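Local coordinates for hypothetical protein (Streptococcus pneumoniae, PDB 2HIY) that is of unknown function, a conserved bacterial protein of the DUF1697 family whose crystal assembly holds four copies of the chain, at residues D[99-103]-D[142-148]; D[124-129]-D[150-156]. One frame throughout, in Å; residues are numbered along the deposited sequence. Where two conformers were deposited one is given.

Contact 1: residues D[99-103]-D[142-148]; sequences DLARK and KFSEESY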
ATOM      1  N   ASP D  99      22.270  -0.252 -21.447  1.00 16.58           N
ATOM      2  CA  ASP D  99      21.505   0.465 -20.421  1.00 17.95           C
ATOM      3  C   ASP D  99      20.012   0.528 -20.721  1.00 17.94           C
ATOM      4  O   ASP D  99      19.426   1.607 -20.821  1.00 19.46           O
ATOM      5  CB  ASP D  99      22.080   1.880 -20.307  1.00 19.14           C
ATOM      6  CG  ASP D  99      21.508   2.662 -19.136  1.00 23.55           C
ATOM      7  OD1 ASP D  99      21.103   2.043 -18.121  1.00 27.36           O
ATOM      8  OD2 ASP D  99      21.481   3.908 -19.248  1.00 27.46           O
ATOM      9  N   LEU D 100      19.383  -0.638 -20.838  1.00 15.17           N
ATOM     10  CA  LEU D 100      17.936  -0.712 -21.008  1.00 14.50           C
ATOM     11  C   LEU D 100      17.315  -0.355 -19.682  1.00 14.08           C
ATOM     12  O   LEU D 100      17.917  -0.585 -18.618  1.00 14.92           O
ATOM     13  CB  LEU D 100      17.539  -2.142 -21.364  1.00 13.45           C
ATOM     14  CG  LEU D 100      17.676  -2.493 -22.848  1.00 13.64           C
ATOM     15  CD1 LEU D 100      19.133  -2.576 -23.306  1.00 15.41           C
ATOM     16  CD2 LEU D 100      16.998  -3.837 -23.078  1.00 15.94           C
ATOM     17  N   ALA D 101      16.086   0.138 -19.732  1.00 13.27           N
ATOM     18  CA  ALA D 101      15.431   0.565 -18.495  1.00 12.57           C
ATOM     19  C   ALA D 101      15.273  -0.578 -17.525  1.00 12.48           C
ATOM     20  O   ALA D 101      15.475  -0.408 -16.319  1.00 12.76           O
ATOM     21  CB  ALA D 101      14.089   1.191 -18.761  1.00 12.93           C
ATOM     22  N   ARG D 102      14.907  -1.757 -18.025  1.00 12.78           N
ATOM     23  CA  ARG D 102      14.716  -2.931 -17.152  1.00 13.24           C
ATOM     24  C   ARG D 102      15.238  -4.174 -17.860  1.00 12.20           C
ATOM     25  O   ARG D 102      14.954  -4.377 -19.054  1.00 13.12           O
ATOM     26  CB  ARG D 102      13.242  -3.114 -16.800  1.00 14.66           C
ATOM     27  CG  ARG D 102      12.711  -1.899 -16.058  1.00 17.93           C
ATOM     28  CD  ARG D 102      11.494  -2.212 -15.329  1.00 21.85           C
ATOM     29  NE  ARG D 102      10.799  -0.998 -14.924  1.00 20.69           N
ATOM     30  CZ  ARG D 102       9.681  -1.032 -14.213  1.00 21.80           C
ATOM     31  NH1 ARG D 102       9.202  -2.208 -13.812  1.00 22.82           N
ATOM     32  NH2 ARG D 102       9.069   0.087 -13.883  1.00 23.16           N
ATOM     33  N   LYS D 103      15.946  -5.024 -17.144  1.00 11.81           N
ATOM     34  CA  LYS D 103      16.433  -6.294 -17.670  1.00 11.93           C
ATOM     35  C   LYS D 103      16.164  -7.375 -16.657  1.00 12.17           C
ATOM     36  O   LYS D 103      16.579  -7.228 -15.515  1.00 12.47           O
ATOM     37  CB  LYS D 103      17.907  -6.226 -17.991  1.00 12.32           C
ATOM     38  CG  LYS D 103      18.242  -5.248 -19.134  1.00 12.58           C
ATOM     39  CD  LYS D 103      19.729  -5.189 -19.447  1.00 13.66           C
ATOM     40  CE  LYS D 103      20.505  -4.515 -18.308  1.00 15.44           C
ATOM     41  NZ  LYS D 103      21.928  -4.226 -18.670  1.00 16.08           N
ATOM     42  N   LYS D 142      13.451  -4.547 -21.403  1.00 11.56           N
ATOM     43  CA  LYS D 142      12.452  -3.551 -21.755  1.00 11.62           C
ATOM     44  C   LYS D 142      13.176  -2.207 -21.878  1.00 11.31           C
ATOM     45  O   LYS D 142      13.884  -1.777 -20.966  1.00 11.88           O
ATOM     46  CB  LYS D 142      11.351  -3.501 -20.667  1.00 12.62           C
ATOM     47  CG  LYS D 142      10.361  -4.696 -20.656  1.00 12.50           C
ATOM     48  CD  LYS D 142      10.924  -6.035 -20.200  1.00 12.90           C
ATOM     49  CE  LYS D 142      11.505  -6.008 -18.817  1.00 13.72           C
ATOM     50  NZ  LYS D 142      11.832  -7.409 -18.370  1.00 16.26           N
ATOM     51  N   PHE D 143      13.003  -1.527 -23.008  1.00 10.91           N
ATOM     52  CA  PHE D 143      13.895  -0.407 -23.324  1.00 10.88           C
ATOM     53  C   PHE D 143      13.661   0.823 -22.518  1.00 11.82           C
ATOM     54  O   PHE D 143      14.636   1.529 -22.208  1.00 13.75           O
ATOM     55  CB  PHE D 143      13.850  -0.084 -24.808  1.00 12.04           C
ATOM     56  CG  PHE D 143      14.460  -1.148 -25.655  1.00 11.65           C
ATOM     57  CD1 PHE D 143      15.838  -1.278 -25.705  1.00 13.50           C
ATOM     58  CD2 PHE D 143      13.686  -2.022 -26.394  1.00 12.27           C
ATOM     59  CE1 PHE D 143      16.433  -2.282 -26.479  1.00 14.36           C
ATOM     60  CE2 PHE D 143      14.267  -3.045 -27.186  1.00 13.25           C
ATOM     61  CZ  PHE D 143      15.651  -3.162 -27.208  1.00 12.97           C
ATOM     62  N   SER D 144      12.412   1.112 -22.156  1.00 11.79           N
ATOM     63  CA  SER D 144      12.136   2.442 -21.589  1.00 13.04           C
ATOM     64  C   SER D 144      11.049   2.437 -20.549  1.00 12.87           C
ATOM     65  O   SER D 144      10.021   1.776 -20.705  1.00 12.80           O
ATOM     66  CB  SER D 144      11.729   3.378 -22.729  1.00 13.73           C
ATOM     67  OG  SER D 144      11.358   4.650 -22.207  1.00 16.84           O
ATOM     68  N   GLU D 145      11.226   3.245 -19.507  1.00 12.90           N
ATOM     69  CA  GLU D 145      10.149   3.427 -18.550  1.00 13.16           C
ATOM     70  C   GLU D 145       8.899   4.024 -19.189  1.00 13.87           C
ATOM     71  O   GLU D 145       7.781   3.689 -18.771  1.00 15.53           O
ATOM     72  CB  GLU D 145      10.606   4.326 -17.384  1.00 13.55           C
ATOM     73  CG  GLU D 145      11.709   3.687 -16.498  1.00 14.79           C
ATOM     74  CD  GLU D 145      11.245   2.519 -15.631  1.00 18.39           C
ATOM     75  OE1 GLU D 145      10.029   2.361 -15.416  1.00 20.23           O
ATOM     76  OE2 GLU D 145      12.102   1.743 -15.154  1.00 18.68           O
ATOM     77  N   GLU D 146       9.052   4.869 -20.195  0.50 13.84           N
ATOM     78  CA  GLU D 146       7.877   5.512 -20.797  0.50 14.70           C
ATOM     79  C   GLU D 146       6.997   4.566 -21.623  0.50 13.83           C
ATOM     80  O   GLU D 146       5.814   4.854 -21.832  0.50 13.70           O
ATOM     81  CB  GLU D 146       8.293   6.718 -21.636  0.50 14.94           C
ATOM     82  CG  GLU D 146       7.164   7.407 -22.412  0.50 19.10           C
ATOM     83  CD  GLU D 146       7.263   7.197 -23.915  0.50 24.05           C
ATOM     84  OE1 GLU D 146       7.256   6.029 -24.367  0.50 27.68           O
ATOM     85  OE2 GLU D 146       7.347   8.206 -24.653  0.50 26.95           O
ATOM     86  N   SER D 147       7.558   3.441 -22.077  1.00 13.10           N
ATOM     87  CA  SER D 147       6.811   2.474 -22.854  1.00 13.04           C
ATOM     88  C   SER D 147       6.594   1.180 -22.085  1.00 12.42           C
ATOM     89  O   SER D 147       5.968   0.261 -22.623  1.00 12.49           O
ATOM     90  CB  SER D 147       7.581   2.183 -24.136  1.00 13.57           C
ATOM     91  OG  SER D 147       8.839   1.639 -23.751  1.00 12.62           O
ATOM     92  N   TYR D 148       7.088   1.090 -20.862  1.00 12.11           N
ATOM     93  CA  TYR D 148       7.067  -0.164 -20.139  1.00 11.92           C
ATOM     94  C   TYR D 148       5.647  -0.737 -19.975  1.00 12.34           C
ATOM     95  O   TYR D 148       5.437  -1.961 -20.103  1.00 11.52           O
ATOM     96  CB  TYR D 148       7.755   0.001 -18.768  1.00 12.41           C
ATOM     97  CG  TYR D 148       7.685  -1.232 -17.932  1.00 11.74           C
ATOM     98  CD1 TYR D 148       8.588  -2.252 -18.145  1.00 13.69           C
ATOM     99  CD2 TYR D 148       6.670  -1.424 -16.978  1.00 13.54           C
ATOM    100  CE1 TYR D 148       8.511  -3.443 -17.410  1.00 14.94           C
ATOM    101  CE2 TYR D 148       6.600  -2.607 -16.244  1.00 14.14           C
ATOM    102  CZ  TYR D 148       7.527  -3.609 -16.475  1.00 14.64           C
ATOM    103  OH  TYR D 148       7.462  -4.808 -15.759  1.00 16.24           O
TER
HETATM  104  O   HOH W   1      14.702   2.112 -15.270  1.00 17.69           O
HETATM  105  O   HOH W   2       9.145  -5.328 -13.841  1.00 44.45           O
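Arg102 reaches across to Glu145 and Tyr148 from the start of strand 102-108. Its CB packs against CE of Lys142, the bent side chain on the same face of the sheet, and CG passes near Glu145 OE2. With the chain extended from CG to NE (chi2 -161°, chi3 -165°), CD of Arg102 arrives 3.8 Å from Tyr148 CE1 and the guanidinium is laid flat over one face of the phenol ring. CZ of Arg102 stands 3.9 Å from the centroid of the Tyr148 ring, almost on its normal, in a cation-pi stack with planes 21° apart; Arg102 NH1 comes to 3.4 Å from Tyr148 CZ. The carboxylate of Glu145 takes the edge of the guanidinium in a side-on, two-nitrogen salt bridge: Arg102 NE to Glu145 OE2 is 3.0 Å, and Arg102 NH2 meets the syn lone pair of Glu145 OE1 at 2.9 Å. One group thus fixes the tilt of the guanidinium and the other its rotation within the plane.

The backbones pair through Lys142 N and Arg102 O, 2.8 Å apart and nearly straight, and through Arg102 N and Lys142 O. Two residues, Ala101 and Arg102, stand opposite the single Lys142, which makes a classic beta bulge, and Ala101 N bonds to Phe143 O from above the carbonyl plane. Beside the bulge, Leu100 CG lies 3.6 Å from CD1 of Phe143.

The contact closes the end of the antiparallel pair 102-108 and 137-142, where the chain turns off toward helix 152-156; Lys142 NZ bridges to Asp104, and Gln116 and Ala119 of a neighbouring subunit pack on Arg102 and Glu145.

Contact 2: residues D[124-129]-D[150-156]; sequences LELKDE and KTAYHKY
Glu129 sets its CG between the backbone N and the carbonyl carbon (chi1 68°) and then extends (chi2 -154°), which carries its carboxylate to the first turn of helix 152-156, where Thr151 is the N-cap. Thr151 OG1, likewise turned between N and carbonyl carbon, accepts from His154 N in the capping bond and is hydrogen-bonded to the backbone O of Tyr148. The carboxylate takes the first two amides of the helix: Glu129 OE2 receives Ala152 N at 2.7 Å and Glu129 OE1 receives Tyr153 N at 3.0 Å, each through a syn lone pair. The anti lone pair of Glu129 OE2 accepts Lys127 N at 2.8 Å, in an almost straight bond of 177°, and Trp140 NE1 donates to OE1, so the buried acid is gripped by four N-H groups. The helix N-terminus would probably stabilise its negative charge.

Next to the carboxylate, Ala152 CB is met by Leu126 CD2 at 3.7 Å and by Leu124 CB. Leu124 and Tyr156 run antiparallel alongside one another, with Leu124 CD2 4.0 Å from Tyr156 CB. Two waters bridge the segments: both donate to Glu125 O, one also to Lys150 O just before the helix, the other lying 3.0 Å from Tyr156 OH.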
ATOM      1  N   LEU D 124       3.072 -14.109 -27.775  1.00 16.06           N
ATOM      2  CA  LEU D 124       2.802 -12.769 -27.289  1.00 15.88           C
ATOM      3  C   LEU D 124       3.290 -11.719 -28.296  1.00 15.53           C
ATOM      4  O   LEU D 124       4.370 -11.863 -28.876  1.00 16.83           O
ATOM      5  CB  LEU D 124       3.506 -12.557 -25.955  1.00 15.21           C
ATOM      6  CG  LEU D 124       3.229 -13.566 -24.844  1.00 14.65           C
ATOM      7  CD1 LEU D 124       4.066 -13.197 -23.615  1.00 15.83           C
ATOM      8  CD2 LEU D 124       1.740 -13.581 -24.478  1.00 15.29           C
ATOM      9  N   GLU D 125       2.496 -10.668 -28.481  1.00 16.54           N
ATOM     10  CA  GLU D 125       2.951  -9.588 -29.351  1.00 17.66           C
ATOM     11  C   GLU D 125       3.848  -8.619 -28.579  1.00 15.05           C
ATOM     12  O   GLU D 125       3.371  -7.838 -27.767  1.00 17.15           O
ATOM     13  CB  GLU D 125       1.789  -8.833 -30.047  1.00 18.56           C
ATOM     14  CG  GLU D 125       2.328  -7.798 -31.075  1.00 21.56           C
ATOM     15  CD  GLU D 125       1.249  -7.030 -31.835  1.00 24.31           C
ATOM     16  OE1 GLU D 125       0.141  -6.832 -31.293  1.00 32.28           O
ATOM     17  OE2 GLU D 125       1.504  -6.615 -32.982  1.00 31.22           O
ATOM     18  N   LEU D 126       5.143  -8.697 -28.852  1.00 13.63           N
ATOM     19  CA  LEU D 126       6.113  -7.819 -28.195  1.00 12.93           C
ATOM     20  C   LEU D 126       6.014  -6.403 -28.717  1.00 13.28           C
ATOM     21  O   LEU D 126       5.686  -6.179 -29.890  1.00 14.15           O
ATOM     22  CB  LEU D 126       7.506  -8.354 -28.408  1.00 13.06           C
ATOM     23  CG  LEU D 126       7.731  -9.798 -27.974  1.00 13.73           C
ATOM     24  CD1 LEU D 126       9.199 -10.129 -28.145  1.00 14.10           C
ATOM     25  CD2 LEU D 126       7.279 -10.042 -26.503  1.00 14.01           C
ATOM     26  N   LYS D 127       6.310  -5.461 -27.838  1.00 12.54           N
ATOM     27  CA  LYS D 127       6.349  -4.045 -28.180  1.00 12.56           C
ATOM     28  C   LYS D 127       7.760  -3.511 -27.870  1.00 11.67           C
ATOM     29  O   LYS D 127       8.699  -3.949 -28.543  1.00 12.30           O
ATOM     30  CB  LYS D 127       5.232  -3.275 -27.491  1.00 13.50           C
ATOM     31  CG  LYS D 127       3.822  -3.733 -27.962  1.00 15.54           C
ATOM     32  CD  LYS D 127       3.543  -3.194 -29.352  1.00 17.86           C
ATOM     33  CE  LYS D 127       2.127  -3.484 -29.811  1.00 22.86           C
ATOM     34  NZ  LYS D 127       1.915  -2.775 -31.117  1.00 25.48           N
ATOM     35  N   ASP D 128       7.922  -2.641 -26.880  1.00 11.47           N
ATOM     36  CA  ASP D 128       9.240  -1.978 -26.762  1.00 11.81           C
ATOM     37  C   ASP D 128      10.153  -2.812 -25.849  1.00 11.08           C
ATOM     38  O   ASP D 128      10.517  -2.431 -24.732  1.00 11.29           O
ATOM     39  CB  ASP D 128       9.086  -0.564 -26.234  1.00 12.75           C
ATOM     40  CG  ASP D 128      10.346   0.279 -26.413  1.00 12.28           C
ATOM     41  OD1 ASP D 128      11.182  -0.095 -27.277  1.00 13.68           O
ATOM     42  OD2 ASP D 128      10.456   1.290 -25.673  1.00 12.39           O
ATOM     43  N   GLU D 129      10.534  -3.965 -26.386  1.00 10.94           N
ATOM     44  CA  GLU D 129      11.210  -4.975 -25.600  1.00 11.04           C
ATOM     45  C   GLU D 129      11.872  -5.954 -26.525  1.00 11.31           C
ATOM     46  O   GLU D 129      11.572  -5.998 -27.729  1.00 11.54           O
ATOM     47  CB  GLU D 129      10.190  -5.698 -24.691  1.00 11.67           C
ATOM     48  CG  GLU D 129       9.198  -6.562 -25.464  1.00 11.82           C
ATOM     49  CD  GLU D 129       7.908  -6.745 -24.719  1.00 11.67           C
ATOM     50  OE1 GLU D 129       7.933  -7.301 -23.593  1.00 11.93           O
ATOM     51  OE2 GLU D 129       6.859  -6.300 -25.228  1.00 11.89           O
ATOM     52  N   LYS D 150       3.215  -0.728 -21.838  1.00 12.53           N
ATOM     53  CA  LYS D 150       2.693  -1.311 -23.076  1.00 13.38           C
ATOM     54  C   LYS D 150       3.428  -2.568 -23.502  1.00 13.02           C
ATOM     55  O   LYS D 150       3.082  -3.158 -24.517  1.00 13.93           O
ATOM     56  CB  LYS D 150       2.750  -0.286 -24.209  1.00 14.60           C
ATOM     57  CG  LYS D 150       1.812   0.935 -24.017  1.00 16.02           C
ATOM     58  CD  LYS D 150       2.157   2.029 -25.072  1.00 18.65           C
ATOM     59  CE  LYS D 150       1.381   3.319 -24.862  1.00 23.28           C
ATOM     60  NZ  LYS D 150       0.021   3.253 -25.474  1.00 30.77           N
ATOM     61  N   THR D 151       4.422  -3.000 -22.728  1.00 12.00           N
ATOM     62  CA  THR D 151       5.153  -4.190 -23.115  1.00 11.80           C
ATOM     63  C   THR D 151       4.359  -5.480 -22.833  1.00 13.09           C
ATOM     64  O   THR D 151       3.501  -5.527 -21.928  1.00 13.68           O
ATOM     65  CB  THR D 151       6.527  -4.309 -22.389  1.00 11.36           C
ATOM     66  OG1 THR D 151       6.352  -4.400 -20.965  1.00 12.57           O
ATOM     67  CG2 THR D 151       7.451  -3.144 -22.759  1.00 11.84           C
ATOM     68  N   ALA D 152       4.666  -6.528 -23.591  1.00 12.13           N
ATOM     69  CA  ALA D 152       4.096  -7.843 -23.310  1.00 12.49           C
ATOM     70  C   ALA D 152       4.549  -8.332 -21.949  1.00 12.98           C
ATOM     71  O   ALA D 152       3.784  -9.014 -21.248  1.00 13.48           O
ATOM     72  CB  ALA D 152       4.529  -8.815 -24.387  1.00 13.61           C
ATOM     73  N   TYR D 153       5.787  -8.045 -21.562  1.00 12.42           N
ATOM     74  CA  TYR D 153       6.265  -8.429 -20.238  1.00 12.51           C
ATOM     75  C   TYR D 153       5.309  -7.928 -19.155  1.00 13.25           C
ATOM     76  O   TYR D 153       4.868  -8.712 -18.280  1.00 14.38           O
ATOM     77  CB  TYR D 153       7.673  -7.860 -20.014  1.00 12.41           C
ATOM     78  CG  TYR D 153       8.318  -8.323 -18.739  1.00 12.46           C
ATOM     79  CD1 TYR D 153       9.033  -9.511 -18.720  1.00 16.23           C
ATOM     80  CD2 TYR D 153       8.240  -7.576 -17.559  1.00 13.43           C
ATOM     81  CE1 TYR D 153       9.621  -9.995 -17.540  1.00 16.99           C
ATOM     82  CE2 TYR D 153       8.818  -8.048 -16.362  1.00 14.36           C
ATOM     83  CZ  TYR D 153       9.519  -9.237 -16.379  1.00 15.54           C
ATOM     84  OH  TYR D 153      10.097  -9.658 -15.194  1.00 17.46           O
ATOM     85  N   HIS D 154       4.987  -6.650 -19.205  1.00 12.32           N
ATOM     86  CA  HIS D 154       4.084  -6.081 -18.222  1.00 12.74           C
ATOM     87  C   HIS D 154       2.654  -6.559 -18.376  1.00 12.91           C
ATOM     88  O   HIS D 154       1.999  -6.913 -17.365  1.00 13.31           O
ATOM     89  CB  HIS D 154       4.116  -4.564 -18.321  1.00 12.78           C
ATOM     90  CG  HIS D 154       3.119  -3.911 -17.434  1.00 13.15           C
ATOM     91  ND1 HIS D 154       3.230  -3.968 -16.056  1.00 14.57           N
ATOM     92  CD2 HIS D 154       1.981  -3.240 -17.712  1.00 14.11           C
ATOM     93  CE1 HIS D 154       2.189  -3.339 -15.529  1.00 15.20           C
ATOM     94  NE2 HIS D 154       1.427  -2.876 -16.505  1.00 14.76           N
ATOM     95  N   LYS D 155       2.135  -6.504 -19.612  1.00 13.28           N
ATOM     96  CA  LYS D 155       0.702  -6.736 -19.818  1.00 14.20           C
ATOM     97  C   LYS D 155       0.291  -8.163 -19.682  1.00 13.49           C
ATOM     98  O   LYS D 155      -0.881  -8.403 -19.324  1.00 14.16           O
ATOM     99  CB  LYS D 155       0.277  -6.258 -21.191  1.00 15.30           C
ATOM    100  CG  LYS D 155       0.344  -4.735 -21.290  1.00 18.52           C
ATOM    101  CD  LYS D 155       0.045  -4.266 -22.700  1.00 20.45           C
ATOM    102  CE  LYS D 155      -1.362  -4.630 -23.115  1.00 24.71           C
ATOM    103  NZ  LYS D 155      -1.644  -4.072 -24.473  1.00 28.37           N
ATOM    104  N   TYR D 156       1.179  -9.115 -19.998  1.00 13.91           N
ATOM    105  CA  TYR D 156       0.734 -10.486 -20.172  1.00 14.43           C
ATOM    106  C   TYR D 156       1.328 -11.523 -19.276  1.00 14.47           C
ATOM    107  O   TYR D 156       0.770 -12.606 -19.211  1.00 14.72           O
ATOM    108  CB  TYR D 156       0.904 -10.973 -21.628  1.00 15.89           C
ATOM    109  CG  TYR D 156       0.332 -10.057 -22.674  1.00 17.62           C
ATOM    110  CD1 TYR D 156      -0.963  -9.547 -22.566  1.00 20.02           C
ATOM    111  CD2 TYR D 156       1.099  -9.680 -23.770  1.00 19.16           C
ATOM    112  CE1 TYR D 156      -1.487  -8.683 -23.548  1.00 21.81           C
ATOM    113  CE2 TYR D 156       0.586  -8.828 -24.747  1.00 20.58           C
ATOM    114  CZ  TYR D 156      -0.696  -8.331 -24.617  1.00 20.75           C
ATOM    115  OH  TYR D 156      -1.205  -7.479 -25.578  1.00 24.18           O
TER
HETATM  116  O   HOH W   3       0.984  -6.365 -27.290  1.00 26.26           O
HETATM  117  O   HOH W   4       2.429  -5.895 -25.667  1.00 36.67           O

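In the fold
Contacts 1 and 2 lie about 11 Å apart, centre to centre, at one end of the four-stranded antiparallel sheet formed by 129-133, 137-142, 102-108 and 166-170. Their segments alternate along the chain: 99-103, 124-129, 142-148, then 150-156. Contact 1 joins the two central strands at their ends, and contact 2 ties the loop before strand 129-133, at one edge of the sheet within this chain, to helix 152-156. They also touch directly: Phe143 N reaches Asp128 O and Ser147 OG reaches Asp128 OD2, both probable hydrogen bonds. Asp128 thus ties loop 142-148 to loop 124-129, while Tyr148 packs it against Tyr153 of the short helix, and each contact also borders a different neighbouring subunit.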